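Local coordinates for genome polyprotein (Chicken sicinivirus JSY, PDB 6QWT) that is represented here by its 3Dpol part, the RNA-dependent RNA polymerase that probably copies the viral RNA genome, at residues A[242-245]-A[246-250]; A[64-68]-A[69-73]. All coordinates share one frame; numbering follows the deposited sequence.

Overall arrangement
Contact 2 comes first along the chain: residues 64-73 form a loop that turns into helix 70-81. Contact 1, residues 242-250, opens helix 243-256, which follows strand 230-235 of the four-stranded antiparallel sheet of the polymerase palm. Their centres are about 10 Å apart, on the same side of the chain's centre, and the two touch directly. The I71 and L248 side chains pack together, the ring of P242 meets that of W67, and V244 lies against the backbone of the loop at D64 and P66. Helix 298-316 borders both contacts. A chain segment remote in sequence is thereby packed onto the early turns of a palm helix inside the RdRp catalytic region.

Contact 1 (A[242-245]-A[246-250]); sequences PSVV and FKLIG
V244 with L248 and V245 with I249 form two i to i+4 pairs on the opening turns of helix 243-256, a helix of the polymerase palm. The tight part is made by these branched aliphatic residues. In each pair the side chains lie side by side and point the same way: V244 CG2 meets L248 CD1 at 4.1 Å, and V245 CG1 meets I249 CD1 at 4.0 Å. These two methyls, V244 CG2 and V245 CG1, each stand anti to the backbone N of their own residue, which turns them along the helix toward the next turn. The first pair also packs on L70 of helix 70-81, the second on V307 of helix 298-316. F246 suits its buried place as a broad apolar ring, wedged between helices 267-276 and 298-316.

Beneath the side chains run regular backbone bonds. K247 N donates to S243 O at 2.9 Å in a nearly straight bond (165°), L248 N to V244 O and I249 N to V245 O. P242 fits the N-cap, where its lack of an N-H costs the helix no bond, while the S243 amide is taken up by the carboxylate of D62.

K247 marks the looser side. It is partly exposed, and its long chain, bent at chi3 (100°) and chi4, touches this helical turn little beyond CB, 3.6 Å from S243 O; its side chain also touches Y276 of helix 267-276. At the buried pair, by contrast, I249 CG1 sits over the preceding turn only 3.3 Å from V245 O.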
ATOM      1  N   PRO A 242     -12.334 -10.918   2.650  1.00 27.48           N
ATOM      2  CA  PRO A 242     -12.698 -12.322   2.850  1.00 29.31           C
ATOM      3  C   PRO A 242     -11.825 -13.267   2.039  1.00 27.55           C
ATOM      4  O   PRO A 242     -11.333 -12.932   0.958  1.00 22.67           O
ATOM      5  CB  PRO A 242     -14.158 -12.376   2.384  1.00 26.81           C
ATOM      6  CG  PRO A 242     -14.279 -11.268   1.413  1.00 25.86           C
ATOM      7  CD  PRO A 242     -13.344 -10.186   1.869  1.00 24.31           C
ATOM      8  N   SER A 243     -11.644 -14.470   2.591  1.00 22.74           N
ATOM      9  CA  SER A 243     -10.834 -15.490   1.935  1.00 27.60           C
ATOM     10  C   SER A 243     -11.328 -15.779   0.524  1.00 23.11           C
ATOM     11  O   SER A 243     -10.525 -16.015  -0.387  1.00 25.41           O
ATOM     12  CB  SER A 243     -10.849 -16.779   2.762  1.00 22.61           C
ATOM     13  OG  SER A 243      -9.908 -16.720   3.814  1.00 34.76           O
ATOM     14  N   VAL A 244     -12.647 -15.765   0.328  1.00 21.12           N
ATOM     15  CA  VAL A 244     -13.225 -16.230  -0.927  1.00 23.47           C
ATOM     16  C   VAL A 244     -12.768 -15.373  -2.103  1.00 22.89           C
ATOM     17  O   VAL A 244     -12.608 -15.879  -3.221  1.00 22.40           O
ATOM     18  CB  VAL A 244     -14.765 -16.280  -0.800  1.00 24.01           C
ATOM     19  CG1 VAL A 244     -15.338 -14.884  -0.583  1.00 23.08           C
ATOM     20  CG2 VAL A 244     -15.390 -16.965  -2.009  1.00 21.51           C
ATOM     21  N   VAL A 245     -12.519 -14.081  -1.876  1.00 19.95           N
ATOM     22  CA  VAL A 245     -12.071 -13.216  -2.967  1.00 20.37           C
ATOM     23  C   VAL A 245     -10.666 -13.605  -3.415  1.00 23.98           C
ATOM     24  O   VAL A 245     -10.394 -13.743  -4.616  1.00 19.34           O
ATOM     25  CB  VAL A 245     -12.145 -11.736  -2.548  1.00 21.11           C
ATOM     26  CG1 VAL A 245     -11.679 -10.842  -3.687  1.00 20.67           C
ATOM     27  CG2 VAL A 245     -13.560 -11.367  -2.133  1.00 18.97           C
ATOM     28  N   PHE A 246      -9.752 -13.791  -2.457  1.00 22.41           N
ATOM     29  CA  PHE A 246      -8.398 -14.230  -2.791  1.00 22.93           C
ATOM     30  C   PHE A 246      -8.410 -15.590  -3.475  1.00 22.45           C
ATOM     31  O   PHE A 246      -7.671 -15.816  -4.440  1.00 20.60           O
ATOM     32  CB  PHE A 246      -7.536 -14.290  -1.530  1.00 24.44           C
ATOM     33  CG  PHE A 246      -6.867 -12.995  -1.187  1.00 23.59           C
ATOM     34  CD1 PHE A 246      -5.975 -12.409  -2.068  1.00 23.40           C
ATOM     35  CD2 PHE A 246      -7.125 -12.365   0.019  1.00 28.56           C
ATOM     36  CE1 PHE A 246      -5.354 -11.214  -1.756  1.00 27.21           C
ATOM     37  CE2 PHE A 246      -6.504 -11.171   0.339  1.00 29.95           C
ATOM     38  CZ  PHE A 246      -5.620 -10.594  -0.550  1.00 26.42           C
ATOM     39  N   LYS A 247      -9.235 -16.514  -2.975  1.00 20.88           N
ATOM     40  CA  LYS A 247      -9.310 -17.847  -3.562  1.00 24.63           C
ATOM     41  C   LYS A 247      -9.751 -17.785  -5.021  1.00 24.46           C
ATOM     42  O   LYS A 247      -9.171 -18.457  -5.883  1.00 22.67           O
ATOM     43  CB  LYS A 247     -10.260 -18.720  -2.742  1.00 25.50           C
ATOM     44  CG  LYS A 247     -10.202 -20.200  -3.071  1.00 32.03           C
ATOM     45  CD  LYS A 247     -11.442 -20.926  -2.561  1.00 38.60           C
ATOM     46  CE  LYS A 247     -12.450 -21.156  -3.682  1.00 45.34           C
ATOM     47  NZ  LYS A 247     -13.866 -21.043  -3.222  1.00 50.48           N
ATOM     48  N   LEU A 248     -10.771 -16.979  -5.320  1.00 20.60           N
ATOM     49  CA  LEU A 248     -11.235 -16.861  -6.698  1.00 21.30           C
ATOM     50  C   LEU A 248     -10.181 -16.208  -7.584  1.00 20.62           C
ATOM     51  O   LEU A 248     -10.010 -16.597  -8.745  1.00 19.77           O
ATOM     52  CB  LEU A 248     -12.546 -16.078  -6.743  1.00 18.98           C
ATOM     53  CG  LEU A 248     -13.723 -16.818  -6.102  1.00 25.25           C
ATOM     54  CD1 LEU A 248     -14.949 -15.926  -5.971  1.00 22.46           C
ATOM     55  CD2 LEU A 248     -14.044 -18.075  -6.890  1.00 21.53           C
ATOM     56  N   ILE A 249      -9.459 -15.219  -7.056  1.00 18.20           N
ATOM     57  CA  ILE A 249      -8.388 -14.594  -7.823  1.00 19.15           C
ATOM     58  C   ILE A 249      -7.286 -15.602  -8.113  1.00 21.56           C
ATOM     59  O   ILE A 249      -6.718 -15.628  -9.211  1.00 21.01           O
ATOM     60  CB  ILE A 249      -7.849 -13.361  -7.074  1.00 20.33           C
ATOM     61  CG1 ILE A 249      -8.879 -12.231  -7.105  1.00 19.47           C
ATOM     62  CG2 ILE A 249      -6.524 -12.900  -7.672  1.00 22.97           C
ATOM     63  CD1 ILE A 249      -8.528 -11.071  -6.209  1.00 19.89           C
ATOM     64  N   GLY A 250      -6.977 -16.460  -7.137  1.00 19.72           N
ATOM     65  CA  GLY A 250      -5.944 -17.461  -7.345  1.00 21.69           C
ATOM     66  C   GLY A 250      -6.293 -18.444  -8.445  1.00 20.67           C
ATOM     67  O   GLY A 250      -5.424 -18.863  -9.214  1.00 19.14           O
TER

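Contact 2 (A[64-68]-A[69-73]); sequences DEPWP and SLIPA
W67 and L70 cross obliquely, the leucine lying over one face of the indole. L70 CB stands 3.7 Å from the centroid of the five-membered ring and 9° off its normal, a CH-pi contact. With CG anti to the backbone N (chi1 179°), the rest of the leucine reaches out above the six-membered ring, where CD2 rides 3.8 Å above the indole plane, nearer its rim. That same methyl is pressed from another direction by P66 CB at 3.7 Å, so a compact ring and a broad one grip a single branched side chain. P66 also brushes I71 CG1.

S69 approaches the indole differently: its OG lies in the ring plane at the edge, 3.6 Å from W67 CD1. Both polar ends are held by S314 of helix 298-316, whose carbonyl receives the S69 hydroxyl and whose OG receives the indole N-H. These bonds satisfy the polar groups of two buried residues and fix the indole's rotation.

The W67 carbonyl is gripped twice. L70 N donates to it at 2.8 Å, straight at the hydrogen but from 45° out of the carbonyl plane, and a water donates to W67 O at 2.6 Å while accepting from I71 N. P72, without an N-H, suits the first helical turn, its CD resting near P68 O. The segment W67-P68-S69-L70 is thus a type I beta turn, with proline fitting the second position through its fixed phi, and it leads directly into the N-terminus of helix 70-81.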
ATOM      1  N   ASP A  64     -16.365 -17.351   3.646  1.00 32.61           N
ATOM      2  CA  ASP A  64     -15.863 -18.453   2.836  1.00 35.19           C
ATOM      3  C   ASP A  64     -16.652 -18.671   1.558  1.00 36.02           C
ATOM      4  O   ASP A  64     -16.111 -19.228   0.599  1.00 37.63           O
ATOM      5  CB  ASP A  64     -15.879 -19.752   3.648  1.00 36.41           C
ATOM      6  CG  ASP A  64     -14.634 -19.929   4.479  1.00 43.86           C
ATOM      7  OD1 ASP A  64     -13.525 -19.753   3.929  1.00 53.13           O
ATOM      8  OD2 ASP A  64     -14.764 -20.237   5.682  1.00 43.51           O
ATOM      9  N   GLU A  65     -17.917 -18.268   1.524  1.00 33.13           N
ATOM     10  CA  GLU A  65     -18.731 -18.526   0.353  1.00 33.25           C
ATOM     11  C   GLU A  65     -18.980 -17.243  -0.428  1.00 29.14           C
ATOM     12  O   GLU A  65     -19.169 -16.178   0.172  1.00 26.42           O
ATOM     13  CB  GLU A  65     -20.072 -19.153   0.747  1.00 32.46           C
ATOM     14  CG  GLU A  65     -19.930 -20.363   1.660  1.00 43.39           C
ATOM     15  CD  GLU A  65     -19.150 -21.494   1.012  1.00 49.16           C
ATOM     16  OE1 GLU A  65     -19.214 -21.630  -0.231  1.00 56.05           O
ATOM     17  OE2 GLU A  65     -18.469 -22.243   1.747  1.00 53.25           O
ATOM     18  N   PRO A  66     -18.988 -17.308  -1.756  1.00 24.68           N
ATOM     19  CA  PRO A  66     -19.182 -16.088  -2.545  1.00 29.09           C
ATOM     20  C   PRO A  66     -20.615 -15.587  -2.455  1.00 26.80           C
ATOM     21  O   PRO A  66     -21.567 -16.369  -2.455  1.00 27.01           O
ATOM     22  CB  PRO A  66     -18.834 -16.531  -3.970  1.00 26.12           C
ATOM     23  CG  PRO A  66     -19.137 -17.990  -3.985  1.00 27.43           C
ATOM     24  CD  PRO A  66     -18.796 -18.496  -2.607  1.00 26.80           C
ATOM     25  N   TRP A  67     -20.758 -14.267  -2.373  1.00 22.32           N
ATOM     26  CA  TRP A  67     -22.076 -13.672  -2.487  1.00 26.43           C
ATOM     27  C   TRP A  67     -22.501 -13.663  -3.956  1.00 23.59           C
ATOM     28  O   TRP A  67     -21.659 -13.772  -4.851  1.00 20.21           O
ATOM     29  CB  TRP A  67     -22.084 -12.265  -1.886  1.00 25.03           C
ATOM     30  CG  TRP A  67     -20.904 -11.397  -2.201  1.00 24.18           C
ATOM     31  CD1 TRP A  67     -20.834 -10.422  -3.159  1.00 24.36           C
ATOM     32  CD2 TRP A  67     -19.639 -11.386  -1.528  1.00 23.56           C
ATOM     33  NE1 TRP A  67     -19.598  -9.819  -3.134  1.00 21.34           N
ATOM     34  CE2 TRP A  67     -18.846 -10.392  -2.142  1.00 25.24           C
ATOM     35  CE3 TRP A  67     -19.094 -12.126  -0.473  1.00 23.05           C
ATOM     36  CZ2 TRP A  67     -17.540 -10.123  -1.734  1.00 23.76           C
ATOM     37  CZ3 TRP A  67     -17.798 -11.856  -0.072  1.00 21.58           C
ATOM     38  CH2 TRP A  67     -17.037 -10.864  -0.700  1.00 22.06           C
ATOM     39  N   PRO A  68     -23.811 -13.564  -4.229  1.00 27.02           N
ATOM     40  CA  PRO A  68     -24.303 -13.814  -5.598  1.00 25.14           C
ATOM     41  C   PRO A  68     -23.606 -13.033  -6.701  1.00 24.26           C
ATOM     42  O   PRO A  68     -23.483 -13.548  -7.818  1.00 22.05           O
ATOM     43  CB  PRO A  68     -25.784 -13.428  -5.496  1.00 24.32           C
ATOM     44  CG  PRO A  68     -26.141 -13.764  -4.103  1.00 25.07           C
ATOM     45  CD  PRO A  68     -24.927 -13.421  -3.275  1.00 27.75           C
ATOM     46  N   SER A  69     -23.146 -11.813  -6.433  1.00 23.88           N
ATOM     47  CA  SER A  69     -22.515 -10.988  -7.454  1.00 22.48           C
ATOM     48  C   SER A  69     -20.997 -11.107  -7.469  1.00 23.63           C
ATOM     49  O   SER A  69     -20.349 -10.442  -8.284  1.00 21.58           O
ATOM     50  CB  SER A  69     -22.915  -9.521  -7.267  1.00 20.12           C
ATOM     51  OG  SER A  69     -22.379  -8.989  -6.067  1.00 20.86           O
ATOM     52  N   LEU A  70     -20.412 -11.945  -6.605  1.00 21.26           N
ATOM     53  CA  LEU A  70     -18.956 -11.991  -6.488  1.00 20.62           C
ATOM     54  C   LEU A  70     -18.314 -12.662  -7.699  1.00 19.38           C
ATOM     55  O   LEU A  70     -17.406 -12.096  -8.322  1.00 20.75           O
ATOM     56  CB  LEU A  70     -18.549 -12.705  -5.196  1.00 21.44           C
ATOM     57  CG  LEU A  70     -17.036 -12.829  -4.985  1.00 21.76           C
ATOM     58  CD1 LEU A  70     -16.351 -11.467  -5.108  1.00 21.24           C
ATOM     59  CD2 LEU A  70     -16.720 -13.473  -3.643  1.00 20.95           C
ATOM     60  N   ILE A  71     -18.756 -13.877  -8.036  1.00 20.95           N
ATOM     61  CA  ILE A  71     -18.215 -14.561  -9.215  1.00 19.26           C
ATOM     62  C   ILE A  71     -18.424 -13.750 -10.489  1.00 23.65           C
ATOM     63  O   ILE A  71     -17.482 -13.650 -11.292  1.00 19.69           O
ATOM     64  CB  ILE A  71     -18.798 -15.982  -9.321  1.00 25.08           C
ATOM     65  CG1 ILE A  71     -18.470 -16.798  -8.067  1.00 27.26           C
ATOM     66  CG2 ILE A  71     -18.306 -16.667 -10.599  1.00 25.17           C
ATOM     67  CD1 ILE A  71     -17.244 -17.642  -8.187  1.00 31.02           C
ATOM     68  N   PRO A  72     -19.604 -13.170 -10.753  1.00 20.93           N
ATOM     69  CA  PRO A  72     -19.710 -12.270 -11.914  1.00 22.52           C
ATOM     70  C   PRO A  72     -18.709 -11.125 -11.882  1.00 21.27           C
ATOM     71  O   PRO A  72     -18.179 -10.747 -12.934  1.00 20.29           O
ATOM     72  CB  PRO A  72     -21.159 -11.770 -11.829  1.00 22.29           C
ATOM     73  CG  PRO A  72     -21.883 -12.871 -11.152  1.00 20.93           C
ATOM     74  CD  PRO A  72     -20.922 -13.405 -10.132  1.00 21.77           C
ATOM     75  N   ALA A  73     -18.429 -10.565 -10.700  1.00 21.65           N
ATOM     76  CA  ALA A  73     -17.458  -9.477 -10.615  1.00 19.65           C
ATOM     77  C   ALA A  73     -16.062  -9.958 -10.975  1.00 19.07           C
ATOM     78  O   ALA A  73     -15.304  -9.244 -11.641  1.00 19.15           O
ATOM     79  CB  ALA A  73     -17.467  -8.866  -9.214  1.00 16.93           C
TER
HETATM   80  O   HOH W   1     -20.944 -15.259  -6.836  1.00 25.98           O